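Local coordinates for anti-sigma-factor antagonist (stas) domain protein (Moorella thermoacetica, PDB 3ZXN) that probably serves as a STAS-domain scaffold subunit of the bacterial stressosome, the modular signalling complex adapted here to control secondary messenger signalling, at residues Val16-Thr21 against Leu46-Ser51. The protein carries 1 engineered substitution. Numbering follows the deposited sequence. Where two conformers were deposited one is given.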
loop_
_atom_site.group_PDB
_atom_site.type_symbol
_atom_site.label_atom_id
_atom_site.label_comp_id
_atom_site.label_asym_id
_atom_site.label_seq_id
_atom_site.Cartn_x
_atom_site.Cartn_y
_atom_site.Cartn_z
ATOM N N VAL A 16 1.090 -5.881 3.642
ATOM C CA VAL A 16 1.723 -4.971 4.583
ATOM C C VAL A 16 0.659 -4.190 5.347
ATOM O O VAL A 16 -0.300 -3.702 4.755
ATOM C CB VAL A 16 2.616 -3.921 3.840
ATOM C CG1 VAL A 16 3.130 -2.862 4.812
ATOM C CG2 VAL A 16 3.769 -4.604 3.120
ATOM N N ALA A 17 0.826 -4.064 6.659
ATOM C CA ALA A 17 -0.012 -3.148 7.424
ATOM C C ALA A 17 0.865 -2.113 8.101
ATOM O O ALA A 17 1.774 -2.451 8.854
ATOM C CB ALA A 17 -0.867 -3.894 8.457
ATOM N N ILE A 18 0.584 -0.850 7.825
ATOM C CA ILE A 18 1.375 0.241 8.384
ATOM C C ILE A 18 0.766 0.710 9.698
ATOM O O ILE A 18 -0.393 1.122 9.741
ATOM C CB ILE A 18 1.475 1.409 7.400
ATOM C CG1 ILE A 18 2.236 0.979 6.141
ATOM C CG2 ILE A 18 2.186 2.596 8.046
ATOM C CD1 ILE A 18 2.200 2.007 5.029
ATOM N N GLU A 19 1.548 0.633 10.773
ATOM C CA GLU A 19 1.080 1.042 12.094
ATOM C C GLU A 19 1.653 2.417 12.472
ATOM O O GLU A 19 2.497 2.961 11.759
ATOM C CB GLU A 19 1.445 -0.020 13.138
ATOM C CG GLU A 19 0.939 -1.440 12.809
ATOM C CD GLU A 19 -0.547 -1.657 13.136
ATOM O OE1 GLU A 19 -1.033 -1.055 14.121
ATOM O OE2 GLU A 19 -1.225 -2.431 12.409
ATOM N N GLU A 20 1.182 2.988 13.577
ATOM C CA GLU A 20 1.703 4.274 14.044
ATOM C C GLU A 20 3.195 4.157 14.352
ATOM O O GLU A 20 3.625 3.204 15.003
ATOM C CB GLU A 20 0.943 4.737 15.291
ATOM C CG GLU A 20 -0.537 5.045 15.070
ATOM C CD GLU A 20 -0.761 6.353 14.328
ATOM O OE1 GLU A 20 0.198 6.836 13.682
ATOM O OE2 GLU A 20 -1.890 6.899 14.395
ATOM N N THR A 21 3.993 5.108 13.872
ATOM C CA THR A 21 5.438 5.072 14.126
ATOM C C THR A 21 5.928 6.280 14.923
ATOM O O THR A 21 5.698 7.435 14.545
ATOM C CB THR A 21 6.273 4.928 12.832
ATOM O OG1 THR A 21 5.954 5.986 11.915
ATOM C CG2 THR A 21 6.005 3.579 12.180
ATOM N N LEU A 46 0.224 -6.529 -4.490
ATOM C CA LEU A 46 0.624 -5.885 -3.266
ATOM C C LEU A 46 -0.600 -5.254 -2.600
ATOM O O LEU A 46 -1.359 -4.528 -3.240
ATOM C CB LEU A 46 1.683 -4.800 -3.575
ATOM C CG LEU A 46 2.030 -3.808 -2.469
ATOM C CD1 LEU A 46 2.578 -4.541 -1.276
ATOM C CD2 LEU A 46 3.053 -2.765 -2.965
ATOM N N VAL A 47 -0.780 -5.545 -1.317
ATOM C CA VAL A 47 -1.844 -4.931 -0.515
ATOM C C VAL A 47 -1.220 -4.185 0.648
ATOM O O VAL A 47 -0.427 -4.754 1.401
ATOM C CB VAL A 47 -2.813 -5.982 0.097
ATOM C CG1 VAL A 47 -3.999 -5.268 0.766
ATOM C CG2 VAL A 47 -3.280 -6.969 -0.954
ATOM N N ILE A 48 -1.563 -2.909 0.797
ATOM C CA ILE A 48 -1.048 -2.147 1.925
ATOM C C ILE A 48 -2.205 -1.545 2.709
ATOM O O ILE A 48 -3.021 -0.830 2.143
ATOM C CB ILE A 48 -0.130 -0.991 1.487
ATOM C CG1 ILE A 48 1.111 -1.529 0.762
ATOM C CG2 ILE A 48 0.257 -0.175 2.714
ATOM C CD1 ILE A 48 2.090 -0.379 0.289
ATOM N N ASP A 49 -2.259 -1.827 4.008
ATOM C CA ASP A 49 -3.349 -1.329 4.847
ATOM C C ASP A 49 -2.855 -0.212 5.750
ATOM O O ASP A 49 -1.827 -0.348 6.408
ATOM C CB ASP A 49 -3.965 -2.449 5.700
ATOM C CG ASP A 49 -5.143 -1.963 6.532
ATOM O OD1 ASP A 49 -4.912 -1.378 7.612
ATOM O OD2 ASP A 49 -6.293 -2.166 6.100
ATOM N N ILE A 50 -3.618 0.872 5.808
ATOM C CA ILE A 50 -3.249 2.009 6.647
ATOM C C ILE A 50 -4.269 2.359 7.729
ATOM O O ILE A 50 -4.251 3.470 8.252
ATOM C CB ILE A 50 -2.965 3.263 5.773
ATOM C CG1 ILE A 50 -4.199 3.628 4.929
ATOM C CG2 ILE A 50 -1.783 2.986 4.880
ATOM C CD1 ILE A 50 -4.123 5.027 4.244
ATOM N N SER A 51 -5.136 1.406 8.084
ATOM C CA SER A 51 -6.212 1.670 9.047
ATOM C C SER A 51 -5.704 2.140 10.412
ATOM O O SER A 51 -6.399 2.863 11.132
ATOM C CB SER A 51 -7.117 0.442 9.212
ATOM O OG SER A 51 -6.396 -0.663 9.706
HETATM O O HOH W 1 -2.831 -0.479 9.568
#
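Three backbone hydrogen bonds run between Val-16, Ile-18 and the chain from Val-47 to Asp-49. Val-16 N donates to Val-47 O at 2.9 Å, and Val-16 O takes Asp-49 N at 2.8 Å. One residue past the end of strand 13-17, Ile-18 N reaches Asp-49 O, the straightest bond with 168° at the hydrogen. Ile-48 CA and Ala-17 CA add C-H...O contacts to Val-16 O and Asp-49 O.

On the face shared with Ala-17, the Asp-49 carboxylate ties the turn together. Its OD1 takes Ser-51 OG on the syn lone pair at 2.7 Å and Ser-51 N from above the carboxylate plane at 2.8 Å, closing an Asx turn. A water within hydrogen-bonding distance of both OD1 and Ile-18 O can link the carboxylate to the partner chain, while OD2 is hydrogen-bonded to Thr-81 OG1 on the next strand. Replacing Asp-49 by alanine is likely to leave Ser-51 N, Ser-51 OG and Thr-81 OG1 without this partner and the turn freer to shift.

The face carrying Val-16 and Ile-48 is apolar, and Ile-18 and Ile-50 continue it past the last bridge. The Ile-18 side chain runs aslant over that of Ile-48, its CD1 3.7 Å from Ile-48 CG2, and lies beside that of Ile-50, CD1 to Ile-50 CG2 4.1 Å. Ile-48 CG1 is anti to the carbonyl carbon (chi1 -63°), which leaves CG2, anti to N, to meet Ile-18. Phe-30 of helix 25-38 packs on Val-16 and Ile-18. Strands 13-17 and 45-49 pair in parallel across a right-handed beta-alpha-beta crossover through helix 25-38, in the STAS-fold sheet.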